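Alternansucrase (Leuconostoc mesenteroides, PDB 6HVG) belongs to glycoside hydrolase family 70 and combines a TIM-barrel-type domain with sequence repeats of the choline-binding and putative cell-wall-binding kinds. Local coordinates at residues A[1047-1052]-A[1084-1089]; A[617-622]-A[750-755]; A[835-840]-A[1064-1069]; A[594-599]-A[1110-1115]. All blocks are in the same frame, centred on the assembly; numbering follows the deposited sequence.

Interaction 1: A[1047-1052]-A[1084-1089]; sequences EGFSNF and LAPQYR
A chi1 of 70° places Phe-1049 CG between its own backbone N and carbonyl carbon, and a chi2 of -81° turns the ring so that one face receives the methyl group of Ala-1085. The two residues occupy neighbouring loops of the family 70 (beta/alpha)8 barrel, one following strand 1045-1047 and the other following strand 1081-1083, which lie side by side in the parallel sheet. The methyl contact is a CH-pi interaction: Ala-1085 CB stands 3.6 Å from the centroid of the Phe-1049 ring, 21° off its normal. It is displaced toward the rim nearest the backbone, as the 3.4 Å from Ala-1085 CB to Phe-1049 CG indicates. Beside it the main chain also meets the ring, with Phe-1049 CD1 lying 3.5 Å from Ala-1085 N. Pro-1086 adds a looser apolar touch, its CD reaching Phe-1049 CZ at 4.2 Å. No direct hydrogen bond joins the two segments; instead one water donates to Gly-1048 O at 3.2 Å and accepts from Ala-1085 N at 3.0 Å. His-752 and Tyr-1110 supply further contacts to the phenylalanine ring. Each loop is also braced internally. Gln-1087 NE2 donates to Ala-1085 O from above the carbonyl plane at 2.8 Å, and in the other loop an ST turn is closed by Phe-1052 N donating to Ser-1050 OG at 3.2 Å.

Interaction 2: A[617-622]-A[750-755]; sequences GIRVDA and RAHDYD
Arg-619 meets His-752 and Asp-753 with one terminal nitrogen, NH2. The histidine contact is asymmetric: His-752 CE1, 3.6 Å from Arg-619 NH2, lies over one face of the guanidinium, whereas that nitrogen sits at the edge of the imidazole, near its plane. The 70° between the two planes excludes a parallel stack. Asp-753 OD2 approaches the guanidinium edge, but at 3.8 Å from Arg-619 NH2 the salt bridge is long. These side chains come together inside the (beta/alpha)8 barrel domain, Arg-619 from strand 617-620 of the parallel sheet and its partners from the loop following strand 745-747. With chi1 at 170° and the chain extended from CG to NE, the arginine spans the gap toward that loop.

In the next shell, Arg-619 NH1 holds a tighter salt bridge to Asp-621 OD1, 3.2 Å long with an N-H...O angle of 169°. Asp-621 OD1 lies in the guanidinium plane and accepts on its anti lone pair. The same nitrogen forms a salt bridge with Asp-1155, so the guanidinium is probably held mainly by Asp-621 and Asp-1155, and only loosely by the 750-755 loop. His-752 is oriented by Glu-1047, whose OE2 is hydrogen-bonded to ND1, and its ring lies nearly parallel to that of Tyr-1110. Further out, a type I turn from Ala-751 to Tyr-754 presents both loop residues, closed by Tyr-754 N donating to Ala-751 O at 3.0 Å. Across the ends of the turn, Arg-750 NH1 donates to Asp-755 O at 2.9 Å, from above the carbonyl plane.

Interaction 3: A[835-840]-A[1064-1069]; sequences QYMEKG and NVVIAT
The aromatic ring of Tyr-836 is set edge-on to Val-1066, with Val-1066 CG1 3.8 Å from Tyr-836 CD2 and near the ring plane. Ile-1067, one residue along, comes at the same flank of the ring obliquely: its CG1 is 3.6 Å from Tyr-836 CE2 and 3.7 Å from Tyr-836 OH, so its methylene runs beside the phenolic end. The branch of Val-1066 facing the loop is CG1, anti to the backbone N (Val-1066 chi1 173°). Met-837 SD rests against Val-1066 CG1 at 4.0 Å, so this methyl is shared by the tyrosine and the thioether. In the fold, this joins the type II turn Gln-835 to Glu-838, in the loop between helices 826-829 and 844-857, to helix 1063-1075 of the (beta/alpha)8 barrel. Met-837 takes the third position of the turn, with positive phi (60°), and Glu-838 N donates to Gln-835 O at 3.2 Å. The ring of Tyr-826 lies almost parallel to that of Tyr-836, while Phe-1082 of strand 1081-1083 touches both Tyr-836 and Ile-1067. Across this contact the phenolic oxygen meets carbons of Ile-1067, but its polar partner is the carbonyl O of Gly-1048, to which Tyr-836 OH is hydrogen-bonded.

Interaction 4: A[594-599]-A[1110-1115]; sequences LNWLHY and YAFTDR
Trp-596 and Arg-1115 carry most of this buried contact, through stacking, a hydrogen bond and apolar touches. In the stack, the guanidinium of Arg-1115 lies flat on the indole, with planes 25° apart and centres separated by 4.2 Å. Arg-1115 NH1 stands 3.3 Å from Trp-596 CE3, above the rim of the six-membered ring and beyond its edge, so the cation-pi contact is off-centre. The arginine chain bends at chi3 (-56°), which lets a second portion of it use the indole as well. Arg-1115 CB makes a CH-pi contact over the five-membered ring, 4.0 Å from its centroid.

The hydrogen bond joins the same two residues. Trp-596 NE1 donates to Arg-1115 O at 3.0 Å; the N-H...O angle of 135° makes it bent, and the donor comes from well above the carbonyl plane, not along a lone pair. A further apolar touch is made by Phe-1112, whose CZ lies 4.2 Å from Trp-596 CH2.

Charge pairing lies just outside the contact: Arg-1115 NH2 forms a salt bridge with Glu-592 and NH1 a hydrogen bond with Gln-593, both on the helix that bears the tryptophan. These bonds hold the guanidinium over the indole. The contact joins helix 587-601, which also packs on helix 629-642 and on Ile-618 of strand 617-620, to the segment between strand 1081-1083 and helix 1135-1147: a barrel helix packed against a long beta-alpha connection of the (beta/alpha)8 barrel.

All four contacts lie in the family 70 barrel domain, but their chemistry changes with place. Interactions 1, 2 and 4 are buried, while interaction 3, centred farthest from the middle of the chain, is only partly so. Interaction 2 is polar, an arginine against a histidine edge with a long salt bridge; interaction 1, its centre about 10 Å from that of interaction 2, is apolar and water-bridged. Interaction 3 is wholly apolar across its segments, whereas interaction 4 mixes a cation-pi stack with a bent hydrogen bond. Segments 1084-1089 of interaction 1 and 1110-1115 of interaction 4 share the connection from strand 1081-1083 to helix 1135-1147. Interaction 1 touches each of the others; interactions 2 and 3 do not touch.

Interaction 1: A[1047-1052]-A[1084-1089]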
# COMPACT_ATOMS: atom_id res chain seq x y z
N GLU A 1047 -7.57 -23.84 -2.65
CA GLU A 1047 -7.85 -22.48 -3.05
C GLU A 1047 -7.63 -22.45 -4.53
O GLU A 1047 -6.48 -22.40 -4.98
CB GLU A 1047 -6.88 -21.58 -2.34
CG GLU A 1047 -7.14 -20.11 -2.58
CD GLU A 1047 -6.00 -19.27 -2.08
OE1 GLU A 1047 -4.87 -19.78 -2.05
OE2 GLU A 1047 -6.22 -18.11 -1.69
N GLY A 1048 -8.71 -22.48 -5.30
CA GLY A 1048 -8.64 -22.83 -6.73
C GLY A 1048 -8.82 -21.69 -7.72
O GLY A 1048 -9.70 -21.74 -8.55
N PHE A 1049 -8.03 -20.64 -7.59
CA PHE A 1049 -8.05 -19.54 -8.50
C PHE A 1049 -6.83 -18.75 -8.23
O PHE A 1049 -6.20 -18.90 -7.19
CB PHE A 1049 -9.29 -18.67 -8.29
CG PHE A 1049 -9.27 -17.88 -7.02
CD1 PHE A 1049 -9.63 -18.47 -5.82
CD2 PHE A 1049 -8.92 -16.53 -7.04
CE1 PHE A 1049 -9.60 -17.75 -4.64
CE2 PHE A 1049 -8.93 -15.81 -5.89
CZ PHE A 1049 -9.26 -16.41 -4.68
N SER A 1050 -6.49 -17.91 -9.18
CA SER A 1050 -5.41 -16.94 -9.05
C SER A 1050 -5.93 -15.60 -9.50
O SER A 1050 -6.71 -15.53 -10.46
CB SER A 1050 -4.28 -17.37 -9.94
OG SER A 1050 -3.44 -16.29 -10.27
N ASN A 1051 -5.55 -14.53 -8.81
CA ASN A 1051 -5.97 -13.18 -9.22
C ASN A 1051 -5.47 -12.74 -10.57
O ASN A 1051 -6.01 -11.79 -11.13
CB ASN A 1051 -5.54 -12.14 -8.20
CG ASN A 1051 -6.45 -12.09 -7.01
OD1 ASN A 1051 -7.67 -12.30 -7.13
ND2 ASN A 1051 -5.89 -11.80 -5.84
N PHE A 1052 -4.47 -13.43 -11.11
CA PHE A 1052 -3.83 -13.01 -12.33
C PHE A 1052 -4.14 -13.86 -13.55
O PHE A 1052 -3.48 -13.75 -14.57
CB PHE A 1052 -2.36 -12.87 -12.05
CG PHE A 1052 -2.09 -11.92 -10.92
CD1 PHE A 1052 -2.19 -12.32 -9.62
CD2 PHE A 1052 -1.83 -10.59 -11.18
CE1 PHE A 1052 -1.99 -11.43 -8.59
CE2 PHE A 1052 -1.59 -9.69 -10.16
CZ PHE A 1052 -1.67 -10.12 -8.86
N LEU A 1084 -13.61 -21.48 -3.99
CA LEU A 1084 -13.80 -20.79 -5.28
C LEU A 1084 -13.54 -19.31 -5.12
O LEU A 1084 -13.81 -18.75 -4.07
CB LEU A 1084 -15.24 -20.98 -5.78
CG LEU A 1084 -15.64 -22.39 -6.20
CD1 LEU A 1084 -17.05 -22.70 -5.81
CD2 LEU A 1084 -15.48 -22.59 -7.70
N ALA A 1085 -13.07 -18.68 -6.18
CA ALA A 1085 -12.90 -17.24 -6.21
C ALA A 1085 -14.23 -16.54 -5.89
O ALA A 1085 -15.30 -17.16 -5.97
CB ALA A 1085 -12.42 -16.80 -7.57
N PRO A 1086 -14.17 -15.26 -5.47
CA PRO A 1086 -15.38 -14.48 -5.28
C PRO A 1086 -16.08 -14.28 -6.60
O PRO A 1086 -15.46 -13.83 -7.57
CB PRO A 1086 -14.87 -13.15 -4.74
CG PRO A 1086 -13.46 -13.07 -5.22
CD PRO A 1086 -12.97 -14.48 -5.12
N GLN A 1087 -17.37 -14.62 -6.65
CA GLN A 1087 -18.09 -14.74 -7.92
C GLN A 1087 -18.83 -13.47 -8.33
O GLN A 1087 -19.64 -13.50 -9.28
CB GLN A 1087 -19.08 -15.88 -7.83
CG GLN A 1087 -18.43 -17.23 -7.59
CD GLN A 1087 -17.56 -17.64 -8.74
OE1 GLN A 1087 -18.01 -17.65 -9.87
NE2 GLN A 1087 -16.31 -17.98 -8.45
N TYR A 1088 -18.53 -12.36 -7.67
CA TYR A 1088 -19.34 -11.14 -7.81
C TYR A 1088 -18.89 -10.39 -9.06
O TYR A 1088 -17.73 -10.46 -9.44
CB TYR A 1088 -19.20 -10.32 -6.55
CG TYR A 1088 -19.27 -11.22 -5.34
CD1 TYR A 1088 -20.47 -11.81 -4.97
CD2 TYR A 1088 -18.14 -11.53 -4.60
CE1 TYR A 1088 -20.54 -12.66 -3.89
CE2 TYR A 1088 -18.21 -12.37 -3.51
CZ TYR A 1088 -19.42 -12.93 -3.17
OH TYR A 1088 -19.52 -13.80 -2.11
N ARG A 1089 -19.82 -9.71 -9.71
CA ARG A 1089 -19.50 -9.03 -10.97
C ARG A 1089 -18.48 -7.91 -10.77
O ARG A 1089 -18.71 -6.99 -9.96
CB ARG A 1089 -20.74 -8.43 -11.63
CG ARG A 1089 -20.38 -7.66 -12.90
CD ARG A 1089 -21.58 -7.38 -13.76
NE ARG A 1089 -22.45 -8.54 -13.91
CZ ARG A 1089 -22.17 -9.62 -14.63
NH1 ARG A 1089 -21.02 -9.74 -15.29
NH2 ARG A 1089 -23.06 -10.60 -14.72
O HOH W 1 -12.67 -20.60 -8.39

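Interaction 2: A[617-622]-A[750-755]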
# COMPACT_ATOMS: atom_id res chain seq x y z
N GLY A 617 -19.72 -23.59 2.86
CA GLY A 617 -19.00 -22.84 3.88
C GLY A 617 -18.59 -21.50 3.34
O GLY A 617 -18.84 -21.20 2.18
N ILE A 618 -17.93 -20.69 4.16
CA ILE A 618 -17.47 -19.37 3.72
C ILE A 618 -16.02 -19.10 4.09
O ILE A 618 -15.49 -19.69 5.00
CB ILE A 618 -18.33 -18.25 4.34
CG1 ILE A 618 -18.27 -18.34 5.86
CG2 ILE A 618 -19.78 -18.34 3.86
CD1 ILE A 618 -18.88 -17.15 6.58
N ARG A 619 -15.42 -18.17 3.36
CA ARG A 619 -14.21 -17.50 3.77
C ARG A 619 -14.59 -16.06 4.10
O ARG A 619 -15.29 -15.41 3.32
CB ARG A 619 -13.22 -17.51 2.63
CG ARG A 619 -11.99 -16.64 2.82
CD ARG A 619 -11.17 -16.57 1.53
NE ARG A 619 -10.00 -15.69 1.62
CZ ARG A 619 -10.01 -14.36 1.51
NH1 ARG A 619 -11.14 -13.72 1.29
NH2 ARG A 619 -8.87 -13.68 1.64
N VAL A 620 -14.16 -15.57 5.25
CA VAL A 620 -14.43 -14.20 5.64
C VAL A 620 -13.24 -13.36 5.23
O VAL A 620 -12.16 -13.46 5.82
CB VAL A 620 -14.68 -14.08 7.17
CG1 VAL A 620 -15.12 -12.67 7.55
CG2 VAL A 620 -15.74 -15.08 7.62
N ASP A 621 -13.44 -12.54 4.20
CA ASP A 621 -12.41 -11.64 3.67
C ASP A 621 -12.19 -10.47 4.62
O ASP A 621 -13.14 -9.89 5.13
CB ASP A 621 -12.85 -11.13 2.29
CG ASP A 621 -11.87 -10.13 1.67
OD1 ASP A 621 -10.76 -10.54 1.22
OD2 ASP A 621 -12.24 -8.91 1.61
N ALA A 622 -10.93 -10.13 4.87
CA ALA A 622 -10.53 -8.86 5.50
C ALA A 622 -11.09 -8.71 6.90
O ALA A 622 -11.68 -7.69 7.24
CB ALA A 622 -10.99 -7.69 4.63
N ARG A 750 1.37 -20.65 0.23
CA ARG A 750 1.08 -19.45 -0.56
C ARG A 750 -0.41 -19.28 -0.71
O ARG A 750 -1.17 -20.21 -0.45
CB ARG A 750 1.73 -19.52 -1.96
CG ARG A 750 3.24 -19.55 -1.93
CD ARG A 750 3.87 -18.92 -3.15
NE ARG A 750 3.52 -19.65 -4.37
CZ ARG A 750 2.97 -19.13 -5.45
NH1 ARG A 750 2.69 -17.84 -5.55
NH2 ARG A 750 2.70 -19.92 -6.47
N ALA A 751 -0.82 -18.09 -1.13
CA ALA A 751 -2.23 -17.80 -1.35
C ALA A 751 -2.41 -16.88 -2.54
O ALA A 751 -1.44 -16.33 -3.05
CB ALA A 751 -2.82 -17.21 -0.09
N HIS A 752 -3.65 -16.69 -2.96
CA HIS A 752 -3.98 -15.79 -4.07
C HIS A 752 -3.46 -14.38 -3.74
O HIS A 752 -3.14 -13.61 -4.64
CB HIS A 752 -5.50 -15.77 -4.34
CG HIS A 752 -6.29 -14.97 -3.34
ND1 HIS A 752 -6.77 -15.50 -2.16
CD2 HIS A 752 -6.69 -13.67 -3.34
CE1 HIS A 752 -7.43 -14.57 -1.49
NE2 HIS A 752 -7.39 -13.45 -2.18
N ASP A 753 -3.39 -14.09 -2.44
CA ASP A 753 -2.95 -12.82 -1.92
C ASP A 753 -1.71 -12.94 -1.03
O ASP A 753 -1.42 -12.04 -0.24
CB ASP A 753 -4.08 -12.14 -1.14
CG ASP A 753 -4.54 -12.94 0.09
OD1 ASP A 753 -4.07 -14.09 0.30
OD2 ASP A 753 -5.37 -12.42 0.87
N TYR A 754 -0.97 -14.03 -1.14
CA TYR A 754 0.27 -14.16 -0.39
C TYR A 754 1.34 -14.78 -1.26
O TYR A 754 1.13 -15.84 -1.80
CB TYR A 754 0.06 -14.93 0.91
CG TYR A 754 1.30 -15.00 1.77
CD1 TYR A 754 1.59 -14.01 2.69
CD2 TYR A 754 2.20 -16.03 1.63
CE1 TYR A 754 2.74 -14.07 3.47
CE2 TYR A 754 3.35 -16.10 2.39
CZ TYR A 754 3.62 -15.12 3.31
OH TYR A 754 4.78 -15.24 4.03
N ASP A 755 2.47 -14.08 -1.38
CA ASP A 755 3.58 -14.43 -2.28
C ASP A 755 3.17 -14.61 -3.74
O ASP A 755 3.76 -15.43 -4.46
CB ASP A 755 4.32 -15.67 -1.78
CG ASP A 755 5.12 -15.41 -0.51
OD1 ASP A 755 5.09 -14.27 -0.03
OD2 ASP A 755 5.76 -16.36 0.00

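Interaction 3: A[835-840]-A[1064-1069]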
# COMPACT_ATOMS: atom_id res chain seq x y z
N GLN A 835 -4.95 -18.96 -19.03
CA GLN A 835 -6.23 -19.64 -18.92
C GLN A 835 -6.27 -20.59 -17.73
O GLN A 835 -5.24 -21.06 -17.27
CB GLN A 835 -6.48 -20.39 -20.22
CG GLN A 835 -6.67 -19.46 -21.40
CD GLN A 835 -7.99 -18.73 -21.35
OE1 GLN A 835 -8.05 -17.53 -21.55
NE2 GLN A 835 -9.06 -19.46 -21.09
N TYR A 836 -7.47 -20.87 -17.23
CA TYR A 836 -7.63 -21.69 -16.03
C TYR A 836 -7.19 -23.10 -16.30
O TYR A 836 -7.69 -23.73 -17.23
CB TYR A 836 -9.07 -21.69 -15.52
CG TYR A 836 -9.26 -22.34 -14.16
CD1 TYR A 836 -8.67 -21.81 -13.03
CD2 TYR A 836 -10.01 -23.50 -14.02
CE1 TYR A 836 -8.84 -22.40 -11.79
CE2 TYR A 836 -10.19 -24.09 -12.78
CZ TYR A 836 -9.60 -23.54 -11.68
OH TYR A 836 -9.76 -24.13 -10.45
N MET A 837 -6.23 -23.59 -15.51
CA MET A 837 -5.68 -24.93 -15.65
C MET A 837 -5.04 -25.17 -17.02
O MET A 837 -5.03 -26.29 -17.52
CB MET A 837 -6.78 -25.97 -15.38
CG MET A 837 -6.62 -26.64 -14.03
SD MET A 837 -8.10 -27.54 -13.51
CE MET A 837 -8.20 -26.73 -11.91
N GLU A 838 -4.50 -24.11 -17.62
CA GLU A 838 -3.94 -24.21 -18.97
C GLU A 838 -2.71 -25.08 -19.01
O GLU A 838 -2.49 -25.83 -19.98
CB GLU A 838 -3.57 -22.83 -19.54
CG GLU A 838 -3.08 -22.90 -20.98
CD GLU A 838 -3.11 -21.56 -21.69
OE1 GLU A 838 -2.43 -20.62 -21.21
OE2 GLU A 838 -3.81 -21.46 -22.73
N LYS A 839 -1.88 -24.95 -17.98
CA LYS A 839 -0.63 -25.66 -17.92
C LYS A 839 -0.23 -25.89 -16.47
O LYS A 839 -0.20 -24.96 -15.70
CB LYS A 839 0.46 -24.87 -18.65
CG LYS A 839 1.73 -25.67 -18.90
CD LYS A 839 2.87 -24.80 -19.41
CE LYS A 839 4.18 -25.58 -19.44
NZ LYS A 839 5.33 -24.68 -19.71
N GLY A 840 0.10 -27.13 -16.12
CA GLY A 840 0.59 -27.44 -14.79
C GLY A 840 1.93 -26.80 -14.54
O GLY A 840 2.62 -26.42 -15.48
N ASN A 1064 -15.25 -21.99 -14.11
CA ASN A 1064 -16.29 -22.82 -13.50
C ASN A 1064 -16.81 -23.94 -14.41
O ASN A 1064 -17.30 -24.97 -13.93
CB ASN A 1064 -17.45 -21.93 -13.02
CG ASN A 1064 -17.06 -21.03 -11.85
OD1 ASN A 1064 -16.02 -21.21 -11.21
ND2 ASN A 1064 -17.92 -20.06 -11.56
N VAL A 1065 -16.70 -23.75 -15.73
CA VAL A 1065 -16.96 -24.82 -16.68
C VAL A 1065 -15.89 -25.88 -16.51
O VAL A 1065 -16.18 -27.06 -16.32
CB VAL A 1065 -16.99 -24.30 -18.13
CG1 VAL A 1065 -17.03 -25.45 -19.13
CG2 VAL A 1065 -18.20 -23.37 -18.35
N VAL A 1066 -14.63 -25.45 -16.53
CA VAL A 1066 -13.49 -26.35 -16.32
C VAL A 1066 -13.59 -27.09 -14.98
O VAL A 1066 -13.34 -28.28 -14.94
CB VAL A 1066 -12.14 -25.61 -16.46
CG1 VAL A 1066 -10.98 -26.50 -16.07
CG2 VAL A 1066 -11.95 -25.13 -17.89
N ILE A 1067 -13.96 -26.41 -13.91
CA ILE A 1067 -14.07 -27.06 -12.59
C ILE A 1067 -15.07 -28.21 -12.66
O ILE A 1067 -14.81 -29.27 -12.09
CB ILE A 1067 -14.43 -26.05 -11.47
CG1 ILE A 1067 -13.26 -25.10 -11.19
CG2 ILE A 1067 -14.77 -26.76 -10.16
CD1 ILE A 1067 -13.63 -23.84 -10.43
N ALA A 1068 -16.18 -28.03 -13.37
CA ALA A 1068 -17.18 -29.08 -13.52
C ALA A 1068 -16.62 -30.32 -14.25
O ALA A 1068 -16.79 -31.44 -13.77
CB ALA A 1068 -18.41 -28.56 -14.24
N THR A 1069 -15.94 -30.13 -15.38
CA THR A 1069 -15.37 -31.27 -16.09
C THR A 1069 -14.27 -31.96 -15.25
O THR A 1069 -14.15 -33.18 -15.30
CB THR A 1069 -14.82 -30.91 -17.50
OG1 THR A 1069 -13.64 -30.10 -17.38
CG2 THR A 1069 -15.86 -30.16 -18.34

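Interaction 4: A[594-599]-A[1110-1115]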
# COMPACT_ATOMS: atom_id res chain seq x y z
N LEU A 594 -26.10 -10.47 6.72
CA LEU A 594 -26.68 -11.78 6.97
C LEU A 594 -27.57 -12.22 5.81
O LEU A 594 -27.60 -13.39 5.45
CB LEU A 594 -27.50 -11.76 8.27
CG LEU A 594 -28.21 -13.06 8.66
CD1 LEU A 594 -27.18 -14.16 8.88
CD2 LEU A 594 -29.06 -12.82 9.90
N ASN A 595 -28.34 -11.27 5.25
CA ASN A 595 -29.18 -11.55 4.08
C ASN A 595 -28.31 -12.05 2.93
O ASN A 595 -28.64 -13.07 2.31
CB ASN A 595 -29.94 -10.29 3.64
CG ASN A 595 -31.15 -10.60 2.76
OD1 ASN A 595 -32.16 -11.10 3.24
ND2 ASN A 595 -31.04 -10.30 1.46
N TRP A 596 -27.20 -11.36 2.69
CA TRP A 596 -26.25 -11.74 1.66
C TRP A 596 -25.67 -13.11 1.94
O TRP A 596 -25.53 -13.92 1.03
CB TRP A 596 -25.13 -10.72 1.59
CG TRP A 596 -24.20 -10.84 0.40
CD1 TRP A 596 -24.52 -11.26 -0.84
CD2 TRP A 596 -22.83 -10.46 0.36
NE1 TRP A 596 -23.42 -11.19 -1.66
CE2 TRP A 596 -22.37 -10.70 -0.93
CE3 TRP A 596 -21.94 -9.97 1.31
CZ2 TRP A 596 -21.06 -10.45 -1.32
CZ3 TRP A 596 -20.63 -9.73 0.93
CH2 TRP A 596 -20.21 -9.95 -0.38
N LEU A 597 -25.34 -13.35 3.20
CA LEU A 597 -24.80 -14.64 3.62
C LEU A 597 -25.78 -15.76 3.39
O LEU A 597 -25.41 -16.83 2.95
CB LEU A 597 -24.42 -14.61 5.09
CG LEU A 597 -23.89 -15.90 5.69
CD1 LEU A 597 -22.62 -16.37 4.98
CD2 LEU A 597 -23.65 -15.70 7.17
N HIS A 598 -27.05 -15.53 3.70
CA HIS A 598 -28.08 -16.52 3.43
C HIS A 598 -28.15 -16.77 1.95
O HIS A 598 -28.20 -17.92 1.51
CB HIS A 598 -29.43 -16.03 3.94
CG HIS A 598 -30.55 -16.98 3.69
ND1 HIS A 598 -30.88 -17.99 4.57
CD2 HIS A 598 -31.47 -17.03 2.69
CE1 HIS A 598 -31.93 -18.64 4.11
NE2 HIS A 598 -32.31 -18.08 2.98
N TYR A 599 -28.13 -15.69 1.18
CA TYR A 599 -28.22 -15.77 -0.28
C TYR A 599 -27.12 -16.64 -0.87
O TYR A 599 -27.37 -17.41 -1.80
CB TYR A 599 -28.18 -14.37 -0.87
CG TYR A 599 -28.06 -14.28 -2.37
CD1 TYR A 599 -29.18 -14.32 -3.18
CD2 TYR A 599 -26.84 -14.08 -2.98
CE1 TYR A 599 -29.08 -14.17 -4.55
CE2 TYR A 599 -26.72 -13.92 -4.35
CZ TYR A 599 -27.85 -13.97 -5.12
OH TYR A 599 -27.76 -13.83 -6.50
N TYR A 1110 -12.95 -9.59 -6.37
CA TYR A 1110 -12.84 -8.89 -5.09
C TYR A 1110 -13.32 -7.44 -5.15
O TYR A 1110 -13.63 -6.87 -4.11
CB TYR A 1110 -11.41 -8.94 -4.54
CG TYR A 1110 -11.10 -10.26 -3.90
CD1 TYR A 1110 -11.69 -10.63 -2.70
CD2 TYR A 1110 -10.27 -11.17 -4.52
CE1 TYR A 1110 -11.43 -11.86 -2.11
CE2 TYR A 1110 -10.01 -12.40 -3.94
CZ TYR A 1110 -10.59 -12.73 -2.75
OH TYR A 1110 -10.32 -13.97 -2.20
N ALA A 1111 -13.39 -6.87 -6.35
CA ALA A 1111 -13.91 -5.51 -6.53
C ALA A 1111 -15.18 -5.59 -7.36
O ALA A 1111 -15.13 -5.93 -8.53
CB ALA A 1111 -12.87 -4.63 -7.22
N PHE A 1112 -16.30 -5.22 -6.76
CA PHE A 1112 -17.58 -5.39 -7.39
C PHE A 1112 -18.52 -4.22 -7.13
O PHE A 1112 -18.41 -3.54 -6.14
CB PHE A 1112 -18.25 -6.67 -6.88
CG PHE A 1112 -18.15 -6.86 -5.39
CD1 PHE A 1112 -19.08 -6.27 -4.54
CD2 PHE A 1112 -17.14 -7.65 -4.85
CE1 PHE A 1112 -18.98 -6.42 -3.18
CE2 PHE A 1112 -17.04 -7.82 -3.48
CZ PHE A 1112 -17.97 -7.20 -2.64
N THR A 1113 -19.45 -4.03 -8.06
CA THR A 1113 -20.52 -3.04 -7.94
C THR A 1113 -21.79 -3.63 -7.31
O THR A 1113 -22.43 -2.99 -6.50
CB THR A 1113 -20.91 -2.50 -9.33
OG1 THR A 1113 -21.06 -3.62 -10.23
CG2 THR A 1113 -19.83 -1.53 -9.84
N ASP A 1114 -22.12 -4.86 -7.70
CA ASP A 1114 -23.35 -5.54 -7.28
C ASP A 1114 -23.00 -6.82 -6.54
O ASP A 1114 -22.42 -7.75 -7.10
CB ASP A 1114 -24.18 -5.86 -8.52
CG ASP A 1114 -25.61 -6.24 -8.20
OD1 ASP A 1114 -25.91 -6.58 -7.03
OD2 ASP A 1114 -26.44 -6.17 -9.11
N ARG A 1115 -23.34 -6.87 -5.26
CA ARG A 1115 -22.94 -8.02 -4.43
C ARG A 1115 -23.71 -9.30 -4.80
O ARG A 1115 -23.24 -10.40 -4.51
CB ARG A 1115 -23.16 -7.74 -2.96
CG ARG A 1115 -22.56 -6.42 -2.51
CD ARG A 1115 -22.40 -6.34 -1.02
NE ARG A 1115 -23.66 -6.56 -0.36
CZ ARG A 1115 -23.76 -6.76 0.94
NH1 ARG A 1115 -22.69 -6.75 1.72
NH2 ARG A 1115 -24.96 -6.97 1.46